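Local coordinates for protein glutathione transferase (Lolium rigidum, PDB 6ZB6) that probably conjugates glutathione to herbicides and other electrophilic xenobiotics, as a phi-class plant glutathione transferase linked to multiple-herbicide resistance, at residues V4-P9 / P56-G61; V15-V20 / E67-S72; V100-D105 / S166-N171; T108-L113 / F173-Y178. All coordinates share one frame; numbering follows the deposited sequence.

Interaction 1. Residues V4-P9 / P56-G61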
loop_
_atom_site.group_PDB
_atom_site.type_symbol
_atom_site.label_atom_id
_atom_site.label_comp_id
_atom_site.label_asym_id
_atom_site.label_seq_id
_atom_site.Cartn_x
_atom_site.Cartn_y
_atom_site.Cartn_z
ATOM N N VAL A 4 1.079 -9.239 17.462
ATOM C CA VAL A 4 1.183 -7.792 17.365
ATOM C C VAL A 4 -0.185 -7.201 17.048
ATOM O O VAL A 4 -1.093 -7.883 16.566
ATOM C CB VAL A 4 2.232 -7.397 16.315
ATOM C CG1 VAL A 4 3.593 -7.940 16.725
ATOM C CG2 VAL A 4 1.813 -7.919 14.914
ATOM N N LYS A 5 -0.340 -5.912 17.338
ATOM C CA LYS A 5 -1.612 -5.229 17.166
ATOM C C LYS A 5 -1.452 -4.102 16.166
ATOM O O LYS A 5 -0.531 -3.292 16.284
ATOM C CB LYS A 5 -2.134 -4.646 18.480
ATOM C CG LYS A 5 -2.399 -5.649 19.577
ATOM C CD LYS A 5 -2.996 -4.917 20.772
ATOM C CE LYS A 5 -3.353 -5.866 21.891
ATOM N NZ LYS A 5 -4.471 -5.327 22.713
ATOM N N VAL A 6 -2.370 -4.031 15.211
ATOM C CA VAL A 6 -2.452 -2.918 14.274
ATOM C C VAL A 6 -3.724 -2.147 14.585
ATOM O O VAL A 6 -4.808 -2.738 14.672
ATOM C CB VAL A 6 -2.444 -3.417 12.817
ATOM C CG1 VAL A 6 -2.418 -2.237 11.856
ATOM C CG2 VAL A 6 -1.240 -4.315 12.606
ATOM N N PHE A 7 -3.597 -0.833 14.732
ATOM C CA PHE A 7 -4.718 0.033 15.088
ATOM C C PHE A 7 -5.213 0.755 13.841
ATOM O O PHE A 7 -4.448 1.479 13.195
ATOM C CB PHE A 7 -4.305 1.043 16.159
ATOM C CG PHE A 7 -3.946 0.405 17.469
ATOM C CD1 PHE A 7 -2.646 -0.011 17.714
ATOM C CD2 PHE A 7 -4.919 0.183 18.438
ATOM C CE1 PHE A 7 -2.303 -0.621 18.913
ATOM C CE2 PHE A 7 -4.587 -0.422 19.651
ATOM C CZ PHE A 7 -3.281 -0.826 19.884
ATOM N N GLY A 8 -6.489 0.551 13.508
ATOM C CA GLY A 8 -7.071 1.148 12.335
ATOM C C GLY A 8 -7.837 0.107 11.531
ATOM O O GLY A 8 -7.536 -1.091 11.580
ATOM N N PRO A 9 -8.837 0.549 10.778
ATOM C CA PRO A 9 -9.613 -0.390 9.951
ATOM C C PRO A 9 -8.793 -0.950 8.798
ATOM O O PRO A 9 -7.977 -0.250 8.194
ATOM C CB PRO A 9 -10.778 0.466 9.442
ATOM C CG PRO A 9 -10.331 1.891 9.616
ATOM C CD PRO A 9 -9.421 1.902 10.795
ATOM N N PRO A 56 -2.066 3.799 10.293
ATOM C CA PRO A 56 -2.042 2.853 11.409
ATOM C C PRO A 56 -1.221 3.328 12.595
ATOM O O PRO A 56 -0.361 4.197 12.437
ATOM C CB PRO A 56 -1.364 1.626 10.801
ATOM C CG PRO A 56 -0.379 2.221 9.840
ATOM C CD PRO A 56 -1.159 3.385 9.207
ATOM N N ALA A 57 -1.482 2.751 13.760
ATOM C CA ALA A 57 -0.451 2.619 14.789
ATOM C C ALA A 57 -0.212 1.130 15.004
ATOM O O ALA A 57 -0.909 0.290 14.445
ATOM C CB ALA A 57 -0.853 3.323 16.087
ATOM N N PHE A 58 0.754 0.791 15.846
ATOM C CA PHE A 58 1.181 -0.595 15.925
ATOM C C PHE A 58 1.747 -0.853 17.309
ATOM O O PHE A 58 2.446 -0.001 17.857
ATOM C CB PHE A 58 2.223 -0.880 14.835
ATOM C CG PHE A 58 2.894 -2.221 14.941
ATOM C CD1 PHE A 58 4.068 -2.377 15.681
ATOM C CD2 PHE A 58 2.379 -3.313 14.271
ATOM C CE1 PHE A 58 4.686 -3.615 15.771
ATOM C CE2 PHE A 58 3.003 -4.553 14.335
ATOM C CZ PHE A 58 4.156 -4.706 15.073
ATOM N N GLN A 59 1.458 -2.028 17.867
ATOM C CA GLN A 59 2.016 -2.394 19.166
ATOM C C GLN A 59 2.553 -3.818 19.123
ATOM O O GLN A 59 1.878 -4.739 18.645
ATOM C CB GLN A 59 0.976 -2.258 20.281
ATOM C CG GLN A 59 1.558 -2.441 21.688
ATOM C CD GLN A 59 0.484 -2.469 22.756
ATOM O OE1 GLN A 59 -0.692 -2.209 22.480
ATOM N NE2 GLN A 59 0.879 -2.780 23.991
ATOM N N ASP A 60 3.780 -3.982 19.594
ATOM C CA ASP A 60 4.391 -5.285 19.827
ATOM C C ASP A 60 4.888 -5.235 21.266
ATOM O O ASP A 60 5.969 -4.701 21.517
ATOM C CB ASP A 60 5.530 -5.537 18.850
ATOM C CG ASP A 60 6.174 -6.896 19.045
ATOM O OD1 ASP A 60 5.680 -7.671 19.888
ATOM O OD2 ASP A 60 7.160 -7.193 18.338
ATOM N N GLY A 61 4.107 -5.767 22.202
ATOM C CA GLY A 61 4.495 -5.694 23.601
ATOM C C GLY A 61 4.516 -4.260 24.079
ATOM O O GLY A 61 3.499 -3.565 23.999
HETATM O O HOH W 1 -2.866 -2.586 23.549
#
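Val-4 lays its isopropyl group obliquely against the outer end of the Phe-58 ring, CB lying 3.5 Å from Phe-58 CZ, while its CG1 rests on the carboxylate carbon of Asp-60. The contact belongs to the antiparallel pairing of strands 4-7 and 57-60, the two inner strands of the four-stranded sheet in the thioredoxin-like domain of glutathione transferases. Asp-60 turns its OD2 to Lys-78 and Tyr-74 of helix 68-78. Lys-5 and Gln-59 form a hydrogen-bonded pair, with 2.8 Å both from Lys-5 N to Gln-59 O and from Gln-59 N to Lys-5 O. Their side chains run alongside each other in the same direction, and a water that donates to Gln-59 OE1 takes a weak bond from Lys-5 NZ. Val-6, in a non-hydrogen-bonded pair with Phe-58, touches the edge of that ring through CG2 and Pro-56 CB through CG1 (4.1 Å). Phe-7 pairs with Ala-57, its N giving a nearly straight bond (175°) to Ala-57 O. With CG beside its own backbone N (chi1 -65°), the Phe-7 ring lies edge-on along the neighbouring strand and almost coplanar with the Gln-59 amide, whose NE2 donates to Gly-61 O at 2.7 Å.

Interaction 2. Residues V15-V20 / E67-S72. With GTB (S-(p-nitrobenzyl)glutathione), chain G.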
loop_
_atom_site.group_PDB
_atom_site.type_symbol
_atom_site.label_atom_id
_atom_site.label_comp_id
_atom_site.label_asym_id
_atom_site.label_seq_id
_atom_site.Cartn_x
_atom_site.Cartn_y
_atom_site.Cartn_z
ATOM N N VAL A 15 -3.125 1.122 6.628
ATOM C CA VAL A 15 -3.297 -0.064 7.463
ATOM C C VAL A 15 -3.094 -1.324 6.634
ATOM O O VAL A 15 -2.337 -2.230 7.015
ATOM C CB VAL A 15 -4.680 -0.057 8.138
ATOM C CG1 VAL A 15 -4.936 -1.397 8.815
ATOM C CG2 VAL A 15 -4.801 1.101 9.126
ATOM N N ALA A 16 -3.800 -1.409 5.494
ATOM C CA ALA A 16 -3.696 -2.561 4.611
ATOM C C ALA A 16 -2.253 -2.835 4.233
ATOM O O ALA A 16 -1.852 -3.996 4.110
ATOM C CB ALA A 16 -4.528 -2.334 3.343
ATOM N N ARG A 17 -1.456 -1.772 4.058
ATOM C CA ARG A 17 -0.048 -1.945 3.709
ATOM C C ARG A 17 0.649 -2.865 4.710
ATOM O O ARG A 17 1.328 -3.826 4.326
ATOM C CB ARG A 17 0.642 -0.576 3.635
ATOM C CG ARG A 17 2.126 -0.647 3.279
ATOM C CD ARG A 17 2.888 0.636 3.628
ATOM N NE ARG A 17 2.200 1.845 3.171
ATOM C CZ ARG A 17 2.126 2.224 1.894
ATOM N NH1 ARG A 17 2.722 1.506 0.947
ATOM N NH2 ARG A 17 1.463 3.327 1.560
ATOM N N VAL A 18 0.444 -2.603 6.005
ATOM C CA VAL A 18 1.028 -3.419 7.068
ATOM C C VAL A 18 0.461 -4.836 7.048
ATOM O O VAL A 18 1.197 -5.823 7.183
ATOM C CB VAL A 18 0.783 -2.740 8.429
ATOM C CG1 VAL A 18 1.333 -3.608 9.591
ATOM C CG2 VAL A 18 1.363 -1.312 8.444
ATOM N N LEU A 19 -0.857 -4.964 6.889
ATOM C CA LEU A 19 -1.467 -6.289 6.901
ATOM C C LEU A 19 -0.901 -7.166 5.790
ATOM O O LEU A 19 -0.704 -8.369 5.985
ATOM C CB LEU A 19 -2.989 -6.174 6.788
ATOM C CG LEU A 19 -3.692 -5.280 7.815
ATOM C CD1 LEU A 19 -5.218 -5.405 7.723
ATOM C CD2 LEU A 19 -3.199 -5.559 9.241
ATOM N N VAL A 20 -0.626 -6.579 4.621
ATOM C CA VAL A 20 0.001 -7.336 3.540
ATOM C C VAL A 20 1.318 -7.950 4.012
ATOM O O VAL A 20 1.563 -9.148 3.837
ATOM C CB VAL A 20 0.202 -6.448 2.299
ATOM C CG1 VAL A 20 1.166 -7.130 1.326
ATOM C CG2 VAL A 20 -1.163 -6.178 1.597
ATOM N N GLU A 67 3.631 5.126 11.333
ATOM C CA GLU A 67 4.119 5.219 9.956
ATOM C C GLU A 67 4.182 3.833 9.326
ATOM O O GLU A 67 4.976 2.983 9.725
ATOM C CB GLU A 67 5.477 5.938 9.857
ATOM C CG GLU A 67 5.355 7.463 9.826
ATOM C CD GLU A 67 4.675 8.007 8.556
ATOM O OE1 GLU A 67 4.601 7.289 7.523
ATOM O OE2 GLU A 67 4.217 9.168 8.609
ATOM N N SER A 68 3.323 3.605 8.331
ATOM C CA SER A 68 3.091 2.258 7.831
ATOM C C SER A 68 4.361 1.598 7.295
ATOM O O SER A 68 4.569 0.400 7.503
ATOM C CB SER A 68 1.990 2.309 6.755
ATOM O OG SER A 68 2.379 3.147 5.682
ATOM N N ARG A 69 5.216 2.338 6.585
ATOM C CA ARG A 69 6.406 1.686 6.040
ATOM C C ARG A 69 7.397 1.308 7.127
ATOM O O ARG A 69 8.084 0.283 6.999
ATOM C CB ARG A 69 7.092 2.573 5.002
ATOM C CG ARG A 69 6.265 2.729 3.713
ATOM C CD ARG A 69 6.931 3.727 2.780
ATOM N NE ARG A 69 6.104 4.012 1.596
ATOM C CZ ARG A 69 5.074 4.851 1.573
ATOM N NH1 ARG A 69 4.704 5.481 2.670
ATOM N NH2 ARG A 69 4.393 5.047 0.437
ATOM N N ALA A 70 7.498 2.121 8.188
ATOM C CA ALA A 70 8.351 1.755 9.320
ATOM C C ALA A 70 7.826 0.510 10.024
ATOM O O ALA A 70 8.592 -0.416 10.332
ATOM C CB ALA A 70 8.460 2.917 10.313
ATOM N N ILE A 71 6.521 0.490 10.321
ATOM C CA ILE A 71 5.908 -0.707 10.892
ATOM C C ILE A 71 6.191 -1.922 10.019
ATOM O O ILE A 71 6.544 -2.999 10.516
ATOM C CB ILE A 71 4.392 -0.507 11.074
ATOM C CG1 ILE A 71 4.078 0.650 12.036
ATOM C CG2 ILE A 71 3.762 -1.814 11.552
ATOM C CD1 ILE A 71 2.622 1.160 11.899
ATOM N N SER A 72 6.018 -1.773 8.695
ATOM C CA SER A 72 6.145 -2.918 7.806
ATOM C C SER A 72 7.559 -3.483 7.817
ATOM O O SER A 72 7.741 -4.705 7.824
ATOM C CB SER A 72 5.748 -2.530 6.377
ATOM O OG SER A 72 4.381 -2.156 6.316
HETATM N N1 GTB G . 2.541 8.376 6.231
HETATM C CA1 GTB G . 1.482 7.789 7.037
HETATM C C1 GTB G . 1.607 6.258 6.997
HETATM O O11 GTB G . 1.969 5.674 5.939
HETATM O O12 GTB G . 1.353 5.565 8.020
HETATM C CB1 GTB G . 0.143 8.252 6.453
HETATM C CG1 GTB G . -0.983 7.621 7.271
HETATM C CD1 GTB G . -2.334 8.210 6.905
HETATM O OE1 GTB G . -2.443 9.055 6.070
HETATM N N2 GTB G . -3.498 7.712 7.595
HETATM C CA2 GTB G . -4.780 8.285 7.239
HETATM C C2 GTB G . -5.326 9.019 8.455
HETATM O O2 GTB G . -5.263 8.553 9.550
HETATM C CB2 GTB G . -5.733 7.167 6.809
HETATM S SG2 GTB G . -5.098 6.423 5.263
HETATM N N3 GTB G . -5.914 10.323 8.272
HETATM C CA3 GTB G . -6.441 11.018 9.429
HETATM C C3 GTB G . -5.761 12.374 9.589
HETATM O O31 GTB G . -6.327 13.276 10.266
HETATM O O32 GTB G . -4.640 12.596 9.053
HETATM C "C'" GTB G . -5.219 7.660 3.938
HETATM C "C1'" GTB G . -6.685 8.052 3.775
HETATM C "C2'" GTB G . -7.086 9.349 4.054
HETATM C "C3'" GTB G . -8.417 9.714 3.910
HETATM C "C4'" GTB G . -9.349 8.781 3.480
HETATM N N41 GTB G . -10.753 9.159 3.330
HETATM O O41 GTB G . -11.163 10.494 3.495
HETATM O O42 GTB G . -11.545 8.333 3.074
HETATM C "C5'" GTB G . -8.944 7.480 3.204
HETATM C "C6'" GTB G . -7.614 7.113 3.349
#
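Arg-17 NE donates to Ser-68 OG at 2.8 Å, a bent bond (133°) with the hydroxyl tilted out of the guanidinium plane. Ser-68 OG in turn donates to the carboxylate oxygen O11 of S-(p-nitrobenzyl)glutathione at 2.6 Å, so Arg-17 stands in the second shell and probably helps to orient this hydroxyl. The backbone N of Ser-68 holds the other carboxylate oxygen, O12, and Glu-67 OE1 accepts from the ligand amine N1 at 2.7 Å. Glu-67 and Ser-68 thus grip the gamma-glutamyl end at the N-terminus of helix 68-78, as in the glutathione site of the thioredoxin-like domain, where segments 15-20 and 68-72 run nearly parallel, at 13°. The guanidinium groups of Arg-17 and Arg-69 stack, centres 4.0 Å apart, with their planes inclined. Their charges are probably offset by Asp-105, which forms a salt bridge with Arg-69, and by the nearby ligand carboxylate; Asn-14 accepts from Arg-17 NH2. Val-18 CG1, anti to the backbone N (chi1 177°), meets Ile-71 CG2 at 3.6 Å.

Interaction 3. Residues V100-D105 / S166-N171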
loop_
_atom_site.group_PDB
_atom_site.type_symbol
_atom_site.label_atom_id
_atom_site.label_comp_id
_atom_site.label_asym_id
_atom_site.label_seq_id
_atom_site.Cartn_x
_atom_site.Cartn_y
_atom_site.Cartn_z
ATOM N N VAL A 100 15.446 2.030 -3.834
ATOM C CA VAL A 100 15.161 3.014 -4.870
ATOM C C VAL A 100 13.681 2.984 -5.221
ATOM O O VAL A 100 12.995 4.016 -5.217
ATOM C CB VAL A 100 16.027 2.752 -6.116
ATOM C CG1 VAL A 100 15.477 3.521 -7.316
ATOM C CG2 VAL A 100 17.480 3.127 -5.860
ATOM N N TRP A 101 13.164 1.800 -5.518
ATOM C CA TRP A 101 11.812 1.737 -6.052
ATOM C C TRP A 101 10.757 1.809 -4.954
ATOM O O TRP A 101 9.600 2.139 -5.235
ATOM C CB TRP A 101 11.677 0.489 -6.938
ATOM C CG TRP A 101 12.454 0.704 -8.201
ATOM C CD1 TRP A 101 13.747 0.341 -8.443
ATOM C CD2 TRP A 101 12.011 1.418 -9.372
ATOM N NE1 TRP A 101 14.126 0.753 -9.707
ATOM C CE2 TRP A 101 13.084 1.423 -10.291
ATOM C CE3 TRP A 101 10.806 2.038 -9.735
ATOM C CZ2 TRP A 101 12.986 2.013 -11.558
ATOM C CZ3 TRP A 101 10.712 2.632 -10.992
ATOM C CH2 TRP A 101 11.800 2.617 -11.886
ATOM N N THR A 102 11.141 1.574 -3.704
ATOM C CA THR A 102 10.264 1.914 -2.593
ATOM C C THR A 102 10.107 3.427 -2.470
ATOM O O THR A 102 9.000 3.929 -2.239
ATOM C CB THR A 102 10.842 1.322 -1.303
ATOM O OG1 THR A 102 10.899 -0.114 -1.433
ATOM C CG2 THR A 102 10.005 1.735 -0.083
ATOM N N GLU A 103 11.216 4.167 -2.604
ATOM C CA GLU A 103 11.158 5.626 -2.613
ATOM C C GLU A 103 10.375 6.147 -3.811
ATOM O O GLU A 103 9.644 7.137 -3.693
ATOM C CB GLU A 103 12.569 6.217 -2.621
ATOM C CG GLU A 103 13.400 5.928 -1.354
ATOM C CD GLU A 103 12.758 6.470 -0.099
ATOM O OE1 GLU A 103 12.359 7.662 -0.093
ATOM O OE2 GLU A 103 12.650 5.707 0.890
ATOM N N VAL A 104 10.524 5.507 -4.978
ATOM C CA VAL A 104 9.753 5.939 -6.140
ATOM C C VAL A 104 8.266 5.872 -5.836
ATOM O O VAL A 104 7.508 6.801 -6.160
ATOM C CB VAL A 104 10.099 5.104 -7.385
ATOM C CG1 VAL A 104 9.130 5.455 -8.507
ATOM C CG2 VAL A 104 11.528 5.345 -7.827
ATOM N N ASP A 105 7.816 4.779 -5.210
ATOM C CA ASP A 105 6.410 4.713 -4.832
ATOM C C ASP A 105 6.042 5.866 -3.927
ATOM O O ASP A 105 5.056 6.563 -4.170
ATOM C CB ASP A 105 6.064 3.394 -4.144
ATOM C CG ASP A 105 4.669 3.431 -3.500
ATOM O OD1 ASP A 105 3.672 3.526 -4.246
ATOM O OD2 ASP A 105 4.556 3.372 -2.255
ATOM N N SER A 166 9.688 -7.787 -4.240
ATOM C CA SER A 166 10.333 -7.125 -3.116
ATOM C C SER A 166 9.359 -6.164 -2.457
ATOM O O SER A 166 8.238 -5.965 -2.928
ATOM C CB SER A 166 11.614 -6.418 -3.578
ATOM O OG SER A 166 11.315 -5.170 -4.181
ATOM N N PHE A 167 9.800 -5.605 -1.321
ATOM C CA PHE A 167 9.157 -4.495 -0.625
ATOM C C PHE A 167 8.694 -3.407 -1.589
ATOM O O PHE A 167 7.607 -2.845 -1.426
ATOM C CB PHE A 167 10.162 -3.919 0.389
ATOM C CG PHE A 167 9.565 -3.052 1.462
ATOM C CD1 PHE A 167 8.571 -3.529 2.297
ATOM C CD2 PHE A 167 10.064 -1.760 1.680
ATOM C CE1 PHE A 167 8.049 -2.722 3.329
ATOM C CE2 PHE A 167 9.557 -0.944 2.708
ATOM C CZ PHE A 167 8.548 -1.426 3.534
ATOM N N ALA A 168 9.530 -3.080 -2.577
ATOM C CA ALA A 168 9.179 -2.019 -3.521
ATOM C C ALA A 168 7.867 -2.326 -4.233
ATOM O O ALA A 168 6.971 -1.475 -4.287
ATOM C CB ALA A 168 10.305 -1.826 -4.538
ATOM N N ASP A 169 7.728 -3.544 -4.765
ATOM C CA ASP A 169 6.521 -3.889 -5.530
ATOM C C ASP A 169 5.283 -3.863 -4.644
ATOM O O ASP A 169 4.279 -3.223 -4.980
ATOM C CB ASP A 169 6.651 -5.268 -6.178
ATOM C CG ASP A 169 7.920 -5.416 -6.974
ATOM O OD1 ASP A 169 7.971 -4.891 -8.108
ATOM O OD2 ASP A 169 8.862 -6.048 -6.455
ATOM N N LEU A 170 5.350 -4.522 -3.482
ATOM C CA LEU A 170 4.155 -4.690 -2.664
ATOM C C LEU A 170 3.684 -3.389 -2.034
ATOM O O LEU A 170 2.496 -3.276 -1.709
ATOM C CB LEU A 170 4.390 -5.770 -1.610
ATOM C CG LEU A 170 4.806 -7.118 -2.218
ATOM C CD1 LEU A 170 4.856 -8.213 -1.153
ATOM C CD2 LEU A 170 3.869 -7.534 -3.369
ATOM N N ASN A 171 4.572 -2.399 -1.854
ATOM C CA ASN A 171 4.128 -1.095 -1.370
ATOM C C ASN A 171 3.198 -0.390 -2.346
ATOM O O ASN A 171 2.481 0.536 -1.945
ATOM C CB ASN A 171 5.331 -0.203 -1.084
ATOM C CG ASN A 171 5.829 -0.356 0.347
ATOM O OD1 ASN A 171 5.058 -0.198 1.289
ATOM N ND2 ASN A 171 7.112 -0.686 0.511
#
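Thr-102 makes the central van der Waals contacts, lying against the first turn of helix 167-170. Its OG1 sits 3.3 Å from Ala-168 CA, and its CG2 reaches both the Phe-167 ring at CE2 and the amide end of Asn-171. OG1 lies beside its own backbone N (chi1 -61°) and bonds back to Val-98 O within helix 92-127. The small Ala-168 permits close approach: Trp-101 CB meets its CB at 3.6 Å while the indole leads away, and the Thr-102 and Ala-168 CA atoms are 4.2 Å apart. Among the polar groups, Asp-105 OD2 comes within 3.5 Å of Asn-171 O, without a hydrogen bond between these two acceptors; Asn-171 OD1 accepts from Arg-17. Asn-171 ND2 lies 3.2 Å above the centre of the Phe-167 ring. Hydrogen bonds within 166-171 fix the helix start: Ala-168 N donates to Ser-166 OG, and Ser-166 N to the anti lone pair of Asp-169 OD2 at 2.9 Å. These reciprocal bonds form a capping box, consistent with the N-capping box known in the helical domain of glutathione transferases.

Interaction 4. Residues T108-L113 / F173-Y178. With NA (sodium ion), chain J.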
loop_
_atom_site.group_PDB
_atom_site.type_symbol
_atom_site.label_atom_id
_atom_site.label_comp_id
_atom_site.label_asym_id
_atom_site.label_seq_id
_atom_site.Cartn_x
_atom_site.Cartn_y
_atom_site.Cartn_z
ATOM N N THR A 108 7.057 9.502 -6.114
ATOM C CA THR A 108 6.800 9.779 -7.522
ATOM C C THR A 108 5.503 9.113 -7.970
ATOM O O THR A 108 4.602 9.792 -8.476
ATOM C CB THR A 108 7.982 9.316 -8.374
ATOM O OG1 THR A 108 9.108 10.164 -8.121
ATOM C CG2 THR A 108 7.640 9.376 -9.855
ATOM N N TYR A 109 5.380 7.802 -7.752
ATOM C CA TYR A 109 4.205 7.074 -8.230
ATOM C C TYR A 109 2.987 7.377 -7.369
ATOM O O TYR A 109 1.936 7.754 -7.887
ATOM C CB TYR A 109 4.505 5.573 -8.258
ATOM C CG TYR A 109 3.350 4.631 -8.580
ATOM C CD1 TYR A 109 2.446 4.242 -7.602
ATOM C CD2 TYR A 109 3.195 4.106 -9.860
ATOM C CE1 TYR A 109 1.400 3.353 -7.889
ATOM C CE2 TYR A 109 2.158 3.223 -10.157
ATOM C CZ TYR A 109 1.272 2.854 -9.174
ATOM O OH TYR A 109 0.252 1.987 -9.459
ATOM N N ASN A 110 3.107 7.237 -6.048
ATOM C CA ASN A 110 1.903 7.447 -5.259
ATOM C C ASN A 110 1.430 8.899 -5.290
ATOM O O ASN A 110 0.216 9.129 -5.293
ATOM C CB ASN A 110 2.078 6.994 -3.804
ATOM C CG ASN A 110 0.745 6.676 -3.160
ATOM O OD1 ASN A 110 -0.030 5.856 -3.681
ATOM N ND2 ASN A 110 0.439 7.355 -2.072
ATOM N N PRO A 111 2.314 9.907 -5.312
ATOM C CA PRO A 111 1.814 11.286 -5.461
ATOM C C PRO A 111 1.079 11.534 -6.768
ATOM O O PRO A 111 0.239 12.440 -6.829
ATOM C CB PRO A 111 3.088 12.133 -5.353
ATOM C CG PRO A 111 3.933 11.345 -4.412
ATOM C CD PRO A 111 3.719 9.907 -4.844
ATOM N N ALA A 112 1.348 10.757 -7.809
ATOM C CA ALA A 112 0.595 10.921 -9.046
ATOM C C ALA A 112 -0.717 10.148 -9.040
ATOM O O ALA A 112 -1.713 10.621 -9.610
ATOM C CB ALA A 112 1.450 10.487 -10.237
ATOM N N LEU A 113 -0.745 8.972 -8.409
ATOM C CA LEU A 113 -1.921 8.101 -8.441
ATOM C C LEU A 113 -2.887 8.401 -7.302
ATOM O O LEU A 113 -4.100 8.469 -7.512
ATOM C CB LEU A 113 -1.473 6.628 -8.399
ATOM C CG LEU A 113 -2.534 5.525 -8.315
ATOM C CD1 LEU A 113 -2.166 4.341 -9.213
ATOM C CD2 LEU A 113 -2.742 5.071 -6.865
ATOM N N PHE A 173 0.627 -1.830 -3.697
ATOM C CA PHE A 173 -0.692 -2.467 -3.719
ATOM C C PHE A 173 -1.825 -1.596 -3.177
ATOM O O PHE A 173 -2.841 -1.433 -3.873
ATOM C CB PHE A 173 -0.645 -3.805 -2.985
ATOM C CG PHE A 173 -1.997 -4.273 -2.562
ATOM C CD1 PHE A 173 -2.885 -4.789 -3.504
ATOM C CD2 PHE A 173 -2.405 -4.147 -1.247
ATOM C CE1 PHE A 173 -4.143 -5.195 -3.129
ATOM C CE2 PHE A 173 -3.654 -4.546 -0.858
ATOM C CZ PHE A 173 -4.540 -5.078 -1.808
ATOM N N PRO A 174 -1.765 -1.075 -1.946
ATOM C CA PRO A 174 -2.998 -0.534 -1.337
ATOM C C PRO A 174 -3.638 0.618 -2.085
ATOM O O PRO A 174 -4.866 0.618 -2.255
ATOM C CB PRO A 174 -2.538 -0.088 0.062
ATOM C CG PRO A 174 -1.299 -0.875 0.322
ATOM C CD PRO A 174 -0.627 -1.034 -1.006
ATOM N N TYR A 175 -2.862 1.601 -2.546
ATOM C CA TYR A 175 -3.507 2.687 -3.282
ATOM C C TYR A 175 -3.887 2.259 -4.694
ATOM O O TYR A 175 -4.929 2.678 -5.202
ATOM C CB TYR A 175 -2.616 3.923 -3.340
ATOM C CG TYR A 175 -2.550 4.707 -2.042
ATOM C CD1 TYR A 175 -1.690 4.325 -1.037
ATOM C CD2 TYR A 175 -3.342 5.838 -1.836
ATOM C CE1 TYR A 175 -1.612 5.024 0.150
ATOM C CE2 TYR A 175 -3.270 6.562 -0.647
ATOM C CZ TYR A 175 -2.398 6.144 0.348
ATOM O OH TYR A 175 -2.282 6.836 1.541
ATOM N N THR A 176 -3.048 1.456 -5.359
ATOM C CA THR A 176 -3.381 1.034 -6.723
ATOM C C THR A 176 -4.619 0.152 -6.725
ATOM O O THR A 176 -5.440 0.222 -7.649
ATOM C CB THR A 176 -2.198 0.304 -7.364
ATOM O OG1 THR A 176 -1.055 1.158 -7.335
ATOM C CG2 THR A 176 -2.487 -0.066 -8.853
ATOM N N PHE A 177 -4.766 -0.685 -5.696
ATOM C CA PHE A 177 -5.985 -1.466 -5.533
ATOM C C PHE A 177 -7.231 -0.590 -5.639
ATOM O O PHE A 177 -8.174 -0.914 -6.373
ATOM C CB PHE A 177 -5.968 -2.197 -4.193
ATOM C CG PHE A 177 -7.217 -2.985 -3.938
ATOM C CD1 PHE A 177 -7.482 -4.129 -4.670
ATOM C CD2 PHE A 177 -8.144 -2.558 -3.005
ATOM C CE1 PHE A 177 -8.645 -4.854 -4.457
ATOM C CE2 PHE A 177 -9.304 -3.279 -2.786
ATOM C CZ PHE A 177 -9.550 -4.430 -3.510
ATOM N N TYR A 178 -7.246 0.533 -4.918
ATOM C CA TYR A 178 -8.404 1.423 -4.937
ATOM C C TYR A 178 -8.508 2.186 -6.250
ATOM O O TYR A 178 -9.625 2.455 -6.722
ATOM C CB TYR A 178 -8.352 2.391 -3.754
ATOM C CG TYR A 178 -8.816 1.764 -2.454
ATOM C CD1 TYR A 178 -9.995 1.031 -2.400
ATOM C CD2 TYR A 178 -8.080 1.906 -1.280
ATOM C CE1 TYR A 178 -10.430 0.446 -1.224
ATOM C CE2 TYR A 178 -8.507 1.325 -0.089
ATOM C CZ TYR A 178 -9.688 0.595 -0.066
ATOM O OH TYR A 178 -10.132 0.002 1.112
HETATM NA NA NA J . 8.822 12.595 -9.555
HETATM O O HOH W 2 7.501 14.265 -7.892
#
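Asn-110 sets its amide over one face of the Tyr-175 ring, ND2 standing 3.7 Å above the centre of the ring while OD1 comes down beside its root, 3.2 Å from Tyr-175 CG. The amide is steeply inclined to the ring, the planes meeting at 71°. The first torsion of Asn-110 (chi1 -157°) swings CG roughly opposite the backbone N, which lets the amide lie over the ring. Leu-113, one turn on, presses CD2 against Tyr-175 CB at 3.7 Å and brings CD1 up to the Thr-176 hydroxyl. Segments 108-113 and 173-178, crossing at 28°, lie on helices 92-127 and 173-179 of the all-helical C-terminal domain, and Tyr-175 also lines the ligand pocket, with its OH bonded to Asn-14. The polar link is short: Tyr-109 OH donates to Thr-176 OG1 at 2.6 Å, the threonine oxygen lying at the ring edge in its plane. The same OG1 bonds to the carbonyl O of His-172, just before the helix. Thr-108 OG1 binds a sodium ion at 2.8 Å together with a water.

How the interactions relate
Interactions 1 and 2 belong to the thioredoxin-like domain, their centres 9 Å apart: helices 13-24 and 68-78 pack on the sheet, with Phe-58 CD2 3.4 Å from Ile-71 CG2. Interaction 2 also faces the helical domain. Arg-17 NH1 probably bonds to Asn-171 OD1 of interaction 3 at 2.9 Å, and Arg-69 NH2 meets Asp-105 OD2 at 3.2 Å. Arg-17 also packs on Pro-174 and Tyr-175 of interaction 4. Interactions 3 and 4 share helix 92-127 and lie 11 Å apart between centres. The bound S-(p-nitrobenzyl)glutathione lies between the domains, touched by Pro-56 of interaction 1, Glu-67 and Ser-68 of interaction 2 and Tyr-175 of interaction 4.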